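Local coordinates for colicin-B (Escherichia coli, PDB 1RH1), which forms channels in the cytoplasmic membrane of Escherichia coli and close relatives, depolarising it and dissipating the energy of the cell, at residues I363-Y366 with D367-M370; Y420-K423 with A424-R428; N394-K397 with A398-A401. One frame throughout, in Å; residues are numbered along the deposited sequence.

All three interactions are local and lie in the pore-forming domain; they follow one another in series, none nesting in or crossing another. Interaction 1 (363-370) comes first, where the loop after helix 342-357 ends and helix 366-376 starts; it lies against helix 441-452. Interaction 3 (394-401) follows at the end of helix 386-398 and the turn leading to helix 401-406. Interaction 2 (420-428) is last, on the opening turns of helix 420-435. Interactions 2 and 3 touch: Arg428 reaches the carbonyls of Trp396 and Phe399, joining helix 420-435 to the turn after helix 386-398. Interaction 1 stands apart, its nearest atoms about 10 Å from interaction 2.

Interaction 1 (I363-Y366 with D367-M370); sequences IRSY and DDAM
The guanidinium of Arg364 lays one face over the first turn of the helix: Asp368 CB sits 3.5 Å from its plane, offset toward the rim, with Asp368 C and Ala369 N over the same face. Asp368 O lies 2.8 Å from Arg364 NH2 but above the guanidinium plane, at an angle too poor for a hydrogen bond. The Asp368 carboxylate is turned 48° from that plane. Its OD1 is 4.1 Å from Arg364 NH1 but well out of the plane, so the two charges are near each other without an N-H aimed at the oxygen. The polar end of Arg364 is held instead by Ala495 O, which accepts from NE, and weakly by Ser372 OG, which meets NH2; bends at chi2 and chi3 carry the group over the N-terminal end of the helix. The second flat group, the Tyr366 ring, has Asp367 OD2 at its edge near the ring plane, 3.2 Å from CD1, with carboxylate and ring planes 74° apart.

Between these groups runs the N-terminal cap of helix 366-376, in the pore-forming domain. Ser365 is the N-cap residue: its OG accepts from Asp368 N at 2.9 Å, a side chain taking up an amide of the first turn. The chi1 of 79° sets OG between its own backbone N and carbonyl carbon, turned to meet that amide. The regular helical bonds begin beside it, Ala369 N to Ser365 O at 2.8 Å and Met370 N to Tyr366 O at 3.0 Å. Asp367 and Asp368 put two acidic side chains in this first turn, where negative charge would be expected to interact favourably with the helix dipole. Tyr366 touches Glu448, Met370 touches Met444 and Ile363 packs on Val451, all on helix 441-452.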
loop_
_atom_site.group_PDB
_atom_site.type_symbol
_atom_site.label_atom_id
_atom_site.label_comp_id
_atom_site.label_asym_id
_atom_site.label_seq_id
_atom_site.Cartn_x
_atom_site.Cartn_y
_atom_site.Cartn_z
ATOM N N ILE A 363 -14.333 -19.281 -9.308
ATOM C CA ILE A 363 -15.313 -19.821 -10.260
ATOM C C ILE A 363 -16.214 -20.827 -9.575
ATOM O O ILE A 363 -15.860 -21.308 -8.498
ATOM C CB ILE A 363 -14.710 -20.564 -11.518
ATOM C CG1 ILE A 363 -13.690 -21.604 -11.138
ATOM C CG2 ILE A 363 -14.070 -19.539 -12.438
ATOM C CD1 ILE A 363 -13.272 -22.377 -12.375
ATOM N N ARG A 364 -17.387 -21.135 -10.144
ATOM C CA ARG A 364 -18.279 -22.113 -9.546
ATOM C C ARG A 364 -17.670 -23.503 -9.496
ATOM O O ARG A 364 -16.644 -23.771 -10.120
ATOM C CB ARG A 364 -19.587 -22.207 -10.302
ATOM C CG ARG A 364 -20.526 -21.017 -10.112
ATOM C CD ARG A 364 -21.946 -21.539 -9.905
ATOM N NE ARG A 364 -22.380 -22.258 -11.078
ATOM C CZ ARG A 364 -23.491 -22.977 -11.160
ATOM N NH1 ARG A 364 -24.336 -23.121 -10.139
ATOM N NH2 ARG A 364 -23.773 -23.519 -12.335
ATOM N N SER A 365 -18.248 -24.407 -8.710
ATOM C CA SER A 365 -17.672 -25.732 -8.648
ATOM C C SER A 365 -17.956 -26.473 -9.936
ATOM O O SER A 365 -18.893 -26.168 -10.663
ATOM C CB SER A 365 -18.269 -26.525 -7.517
ATOM O OG SER A 365 -19.546 -27.047 -7.875
ATOM N N TYR A 366 -17.093 -27.450 -10.154
ATOM C CA TYR A 366 -17.142 -28.478 -11.186
ATOM C C TYR A 366 -18.519 -29.123 -11.245
ATOM O O TYR A 366 -19.125 -29.122 -12.308
ATOM C CB TYR A 366 -16.088 -29.566 -10.884
ATOM C CG TYR A 366 -15.459 -29.444 -9.471
ATOM C CD1 TYR A 366 -16.167 -29.788 -8.295
ATOM C CD2 TYR A 366 -14.178 -28.878 -9.358
ATOM C CE1 TYR A 366 -15.599 -29.551 -7.035
ATOM C CE2 TYR A 366 -13.605 -28.637 -8.106
ATOM C CZ TYR A 366 -14.316 -28.970 -6.949
ATOM O OH TYR A 366 -13.731 -28.695 -5.716
ATOM N N ASP A 367 -19.054 -29.631 -10.115
ATOM C CA ASP A 367 -20.354 -30.305 -10.064
ATOM C C ASP A 367 -21.489 -29.308 -10.286
ATOM O O ASP A 367 -22.509 -29.700 -10.858
ATOM C CB ASP A 367 -20.556 -31.036 -8.698
ATOM C CG ASP A 367 -19.635 -32.237 -8.349
ATOM O OD1 ASP A 367 -20.107 -33.339 -8.043
ATOM O OD2 ASP A 367 -18.417 -32.071 -8.345
ATOM N N ASP A 368 -21.344 -28.018 -9.911
ATOM C CA ASP A 368 -22.360 -26.989 -10.136
ATOM C C ASP A 368 -22.416 -26.508 -11.564
ATOM O O ASP A 368 -23.504 -26.327 -12.094
ATOM C CB ASP A 368 -22.115 -25.779 -9.278
ATOM C CG ASP A 368 -22.402 -25.931 -7.785
ATOM O OD1 ASP A 368 -22.348 -24.925 -7.078
ATOM O OD2 ASP A 368 -22.676 -27.032 -7.308
ATOM N N ALA A 369 -21.249 -26.270 -12.186
ATOM C CA ALA A 369 -21.127 -25.868 -13.595
ATOM C C ALA A 369 -21.635 -26.951 -14.518
ATOM O O ALA A 369 -22.425 -26.673 -15.413
ATOM C CB ALA A 369 -19.682 -25.609 -14.042
ATOM N N MET A 370 -21.221 -28.199 -14.294
ATOM C CA MET A 370 -21.696 -29.301 -15.108
ATOM C C MET A 370 -23.155 -29.595 -14.876
ATOM O O MET A 370 -23.761 -30.245 -15.708
ATOM C CB MET A 370 -20.899 -30.556 -14.834
ATOM C CG MET A 370 -19.556 -30.542 -15.548
ATOM S SD MET A 370 -19.668 -30.520 -17.340
ATOM C CE MET A 370 -20.605 -31.994 -17.556
#

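Interaction 2 (Y420-K423 with A424-R428); sequences YAIK and ANNIR
Ala424 sets its CB 3.3 Å from Tyr420 O, on the tightly packed side of the first turns of helix 420-435, an alpha helix of the pore-forming domain. Successive i to i+4 bonds join the segments: Ala424 N to Tyr420 O at 2.8 Å is the first, and Asn425, Asn426 and Ile427 repeat the pattern with Ala421, Ile422 and Lys423. Tyr420 and Ile427 belong to the buried side. Tyr420 packs on Val459 and Leu463, and Ile427 on Phe464 and Leu468, all of helix 457-472; Ile427 also meets Leu443 and Trp450 of helix 441-452.

The outer side is looser. Ile422 is exposed there, and the Asn426 side chain, which also touches Glu446, runs alongside it in a common direction, one turn on. Lys423 lies at the border, against Trp450; it extends its chain until a bend at chi4 (80°) turns NZ back to a weak hydrogen bond with Asp419 O. Within the buried turn, Ile427 has CG1 beside its backbone N, chi1 -58°, which brings that carbon to 3.3 Å from Lys423 O.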
loop_
_atom_site.group_PDB
_atom_site.type_symbol
_atom_site.label_atom_id
_atom_site.label_comp_id
_atom_site.label_asym_id
_atom_site.label_seq_id
_atom_site.Cartn_x
_atom_site.Cartn_y
_atom_site.Cartn_z
ATOM N N TYR A 420 0.550 -21.464 -21.379
ATOM C CA TYR A 420 -0.799 -21.170 -21.768
ATOM C C TYR A 420 -1.050 -21.701 -23.131
ATOM O O TYR A 420 -2.212 -21.968 -23.404
ATOM C CB TYR A 420 -1.059 -19.687 -21.803
ATOM C CG TYR A 420 -1.216 -19.119 -20.406
ATOM C CD1 TYR A 420 -0.102 -18.919 -19.594
ATOM C CD2 TYR A 420 -2.487 -18.820 -19.936
ATOM C CE1 TYR A 420 -0.259 -18.427 -18.312
ATOM C CE2 TYR A 420 -2.646 -18.322 -18.651
ATOM C CZ TYR A 420 -1.527 -18.125 -17.848
ATOM O OH TYR A 420 -1.675 -17.582 -16.587
ATOM N N ALA A 421 -0.043 -21.864 -24.000
ATOM C CA ALA A 421 -0.305 -22.446 -25.306
ATOM C C ALA A 421 -0.857 -23.859 -25.188
ATOM O O ALA A 421 -1.747 -24.257 -25.933
ATOM C CB ALA A 421 0.954 -22.505 -26.094
ATOM N N ILE A 422 -0.336 -24.547 -24.162
ATOM C CA ILE A 422 -0.685 -25.887 -23.729
ATOM C C ILE A 422 -2.110 -25.909 -23.250
ATOM O O ILE A 422 -2.853 -26.818 -23.627
ATOM C CB ILE A 422 0.245 -26.327 -22.593
ATOM C CG1 ILE A 422 1.657 -26.433 -23.128
ATOM C CG2 ILE A 422 -0.176 -27.649 -22.033
ATOM C CD1 ILE A 422 2.752 -26.783 -22.102
ATOM N N LYS A 423 -2.497 -24.926 -22.431
ATOM C CA LYS A 423 -3.857 -24.868 -21.896
ATOM C C LYS A 423 -4.867 -24.547 -22.973
ATOM O O LYS A 423 -5.917 -25.185 -23.071
ATOM C CB LYS A 423 -3.932 -23.828 -20.796
ATOM C CG LYS A 423 -2.953 -24.195 -19.693
ATOM C CD LYS A 423 -3.203 -23.390 -18.442
ATOM C CE LYS A 423 -2.398 -23.943 -17.265
ATOM N NZ LYS A 423 -1.016 -23.511 -17.308
ATOM N N ALA A 424 -4.473 -23.598 -23.830
ATOM C CA ALA A 424 -5.261 -23.199 -24.981
ATOM C C ALA A 424 -5.428 -24.357 -25.959
ATOM O O ALA A 424 -6.500 -24.499 -26.537
ATOM C CB ALA A 424 -4.588 -22.060 -25.703
ATOM N N ASN A 425 -4.432 -25.231 -26.146
ATOM C CA ASN A 425 -4.586 -26.416 -26.985
ATOM C C ASN A 425 -5.512 -27.441 -26.344
ATOM O O ASN A 425 -6.230 -28.186 -27.035
ATOM C CB ASN A 425 -3.228 -27.044 -27.220
ATOM C CG ASN A 425 -3.224 -28.335 -28.024
ATOM O OD1 ASN A 425 -2.805 -29.369 -27.515
ATOM N ND2 ASN A 425 -3.679 -28.340 -29.273
ATOM N N ASN A 426 -5.521 -27.502 -25.006
ATOM C CA ASN A 426 -6.434 -28.438 -24.400
ATOM C C ASN A 426 -7.850 -27.966 -24.567
ATOM O O ASN A 426 -8.669 -28.790 -24.940
ATOM C CB ASN A 426 -6.130 -28.616 -22.943
ATOM C CG ASN A 426 -4.827 -29.356 -22.748
ATOM O OD1 ASN A 426 -4.010 -28.919 -21.953
ATOM N ND2 ASN A 426 -4.588 -30.462 -23.453
ATOM N N ILE A 427 -8.150 -26.670 -24.408
ATOM C CA ILE A 427 -9.504 -26.162 -24.619
ATOM C C ILE A 427 -9.982 -26.509 -26.017
ATOM O O ILE A 427 -11.118 -26.915 -26.208
ATOM C CB ILE A 427 -9.543 -24.636 -24.423
ATOM C CG1 ILE A 427 -9.052 -24.222 -23.033
ATOM C CG2 ILE A 427 -10.984 -24.188 -24.580
ATOM C CD1 ILE A 427 -9.882 -24.812 -21.881
ATOM N N ARG A 428 -9.048 -26.435 -26.963
ATOM C CA ARG A 428 -9.312 -26.752 -28.353
ATOM C C ARG A 428 -9.691 -28.211 -28.524
ATOM O O ARG A 428 -10.830 -28.478 -28.894
ATOM C CB ARG A 428 -8.083 -26.410 -29.180
ATOM C CG ARG A 428 -8.240 -26.675 -30.656
ATOM C CD ARG A 428 -7.471 -27.906 -31.138
ATOM N NE ARG A 428 -6.042 -27.690 -31.030
ATOM C CZ ARG A 428 -5.367 -26.895 -31.863
ATOM N NH1 ARG A 428 -6.005 -26.279 -32.860
ATOM N NH2 ARG A 428 -4.067 -26.649 -31.639
#

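Interaction 3 (N394-K397 with A398-A401); sequences NAWK and AFNA
At the C-terminal end of helix 386-398, where the chain turns toward helix 401-406, Trp396 and Phe399 form an edge-to-face aromatic pair. The six-membered ring of Trp396 turns its edge to the Phe399 ring, with CZ3 3.8 Å above that ring plane and over its centre. The centroids are 5.0 Å apart and the planes meet at 55°, well short of perpendicular. A chi1 of 177° sets Phe399 CG beside its own carbonyl carbon and brings the ring alongside the indole.

This turn joins two helices of the pore-forming domain of a channel-forming colicin, and the backbone bonds weaken as the first helix runs out. Ala398 N still bonds Asn394 O, but weakly at 3.4 Å, and Phe399 N makes another weak bond to Ala395 O. The better partner of Phe399 N is Trp396 O, 3.0 Å away in an i to i+3 bond, its donor 65° out of the carbonyl plane. Trp396 O and Phe399 O both accept from Arg428 NH1 of helix 420-435. Helix 457-472 meets the rings through Ala471, touched by both, and Thr467, touched by Phe399, while Phe475 packs edge-to-face with the indole.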
loop_
_atom_site.group_PDB
_atom_site.type_symbol
_atom_site.label_atom_id
_atom_site.label_comp_id
_atom_site.label_asym_id
_atom_site.label_seq_id
_atom_site.Cartn_x
_atom_site.Cartn_y
_atom_site.Cartn_z
ATOM N N ASN A 394 -13.817 -28.691 -37.453
ATOM C CA ASN A 394 -12.746 -28.289 -38.354
ATOM C C ASN A 394 -12.185 -26.882 -38.143
ATOM O O ASN A 394 -11.019 -26.599 -38.430
ATOM C CB ASN A 394 -13.240 -28.412 -39.762
ATOM C CG ASN A 394 -13.310 -29.837 -40.277
ATOM O OD1 ASN A 394 -14.215 -30.177 -41.035
ATOM N ND2 ASN A 394 -12.373 -30.712 -39.917
ATOM N N ALA A 395 -13.020 -25.983 -37.617
ATOM C CA ALA A 395 -12.594 -24.645 -37.252
ATOM C C ALA A 395 -11.705 -24.685 -36.021
ATOM O O ALA A 395 -10.741 -23.924 -35.927
ATOM C CB ALA A 395 -13.797 -23.786 -36.948
ATOM N N TRP A 396 -12.001 -25.563 -35.063
ATOM C CA TRP A 396 -11.099 -25.725 -33.950
ATOM C C TRP A 396 -9.803 -26.423 -34.361
ATOM O O TRP A 396 -8.737 -26.033 -33.902
ATOM C CB TRP A 396 -11.835 -26.481 -32.884
ATOM C CG TRP A 396 -12.672 -25.569 -32.000
ATOM C CD1 TRP A 396 -14.032 -25.659 -31.967
ATOM C CD2 TRP A 396 -12.173 -24.618 -31.153
ATOM N NE1 TRP A 396 -14.408 -24.771 -31.093
ATOM C CE2 TRP A 396 -13.341 -24.136 -30.587
ATOM C CE3 TRP A 396 -10.934 -24.091 -30.775
ATOM C CZ2 TRP A 396 -13.284 -23.125 -29.634
ATOM C CZ3 TRP A 396 -10.877 -23.078 -29.821
ATOM C CH2 TRP A 396 -12.050 -22.599 -29.246
ATOM N N LYS A 397 -9.808 -27.402 -35.278
ATOM C CA LYS A 397 -8.610 -28.084 -35.757
ATOM C C LYS A 397 -7.593 -27.168 -36.387
ATOM O O LYS A 397 -6.421 -27.491 -36.452
ATOM C CB LYS A 397 -8.949 -29.103 -36.791
ATOM C CG LYS A 397 -9.810 -30.204 -36.265
ATOM C CD LYS A 397 -9.860 -31.214 -37.374
ATOM C CE LYS A 397 -9.869 -32.603 -36.775
ATOM N NZ LYS A 397 -8.608 -32.867 -36.115
ATOM N N ALA A 398 -8.028 -26.019 -36.894
ATOM C CA ALA A 398 -7.140 -25.055 -37.510
ATOM C C ALA A 398 -6.770 -23.899 -36.590
ATOM O O ALA A 398 -5.876 -23.096 -36.886
ATOM C CB ALA A 398 -7.804 -24.523 -38.742
ATOM N N PHE A 399 -7.431 -23.806 -35.431
ATOM C CA PHE A 399 -7.108 -22.812 -34.425
ATOM C C PHE A 399 -5.633 -22.877 -34.064
ATOM O O PHE A 399 -5.037 -23.940 -33.984
ATOM C CB PHE A 399 -8.002 -23.093 -33.233
ATOM C CG PHE A 399 -7.794 -22.217 -32.018
ATOM C CD1 PHE A 399 -8.441 -20.992 -31.940
ATOM C CD2 PHE A 399 -6.967 -22.649 -30.985
ATOM C CE1 PHE A 399 -8.261 -20.197 -30.822
ATOM C CE2 PHE A 399 -6.788 -21.850 -29.863
ATOM C CZ PHE A 399 -7.436 -20.623 -29.784
ATOM N N ASN A 400 -4.993 -21.730 -33.944
ATOM C CA ASN A 400 -3.599 -21.648 -33.559
ATOM C C ASN A 400 -3.603 -21.458 -32.057
ATOM O O ASN A 400 -3.739 -20.369 -31.512
ATOM C CB ASN A 400 -2.947 -20.468 -34.257
ATOM C CG ASN A 400 -1.456 -20.293 -34.052
ATOM O OD1 ASN A 400 -0.794 -19.602 -34.822
ATOM N ND2 ASN A 400 -0.864 -20.881 -33.027
ATOM N N ALA A 401 -3.495 -22.587 -31.370
ATOM C CA ALA A 401 -3.392 -22.607 -29.933
ATOM C C ALA A 401 -2.143 -21.857 -29.540
ATOM O O ALA A 401 -2.233 -21.067 -28.613
ATOM C CB ALA A 401 -3.273 -24.018 -29.448
#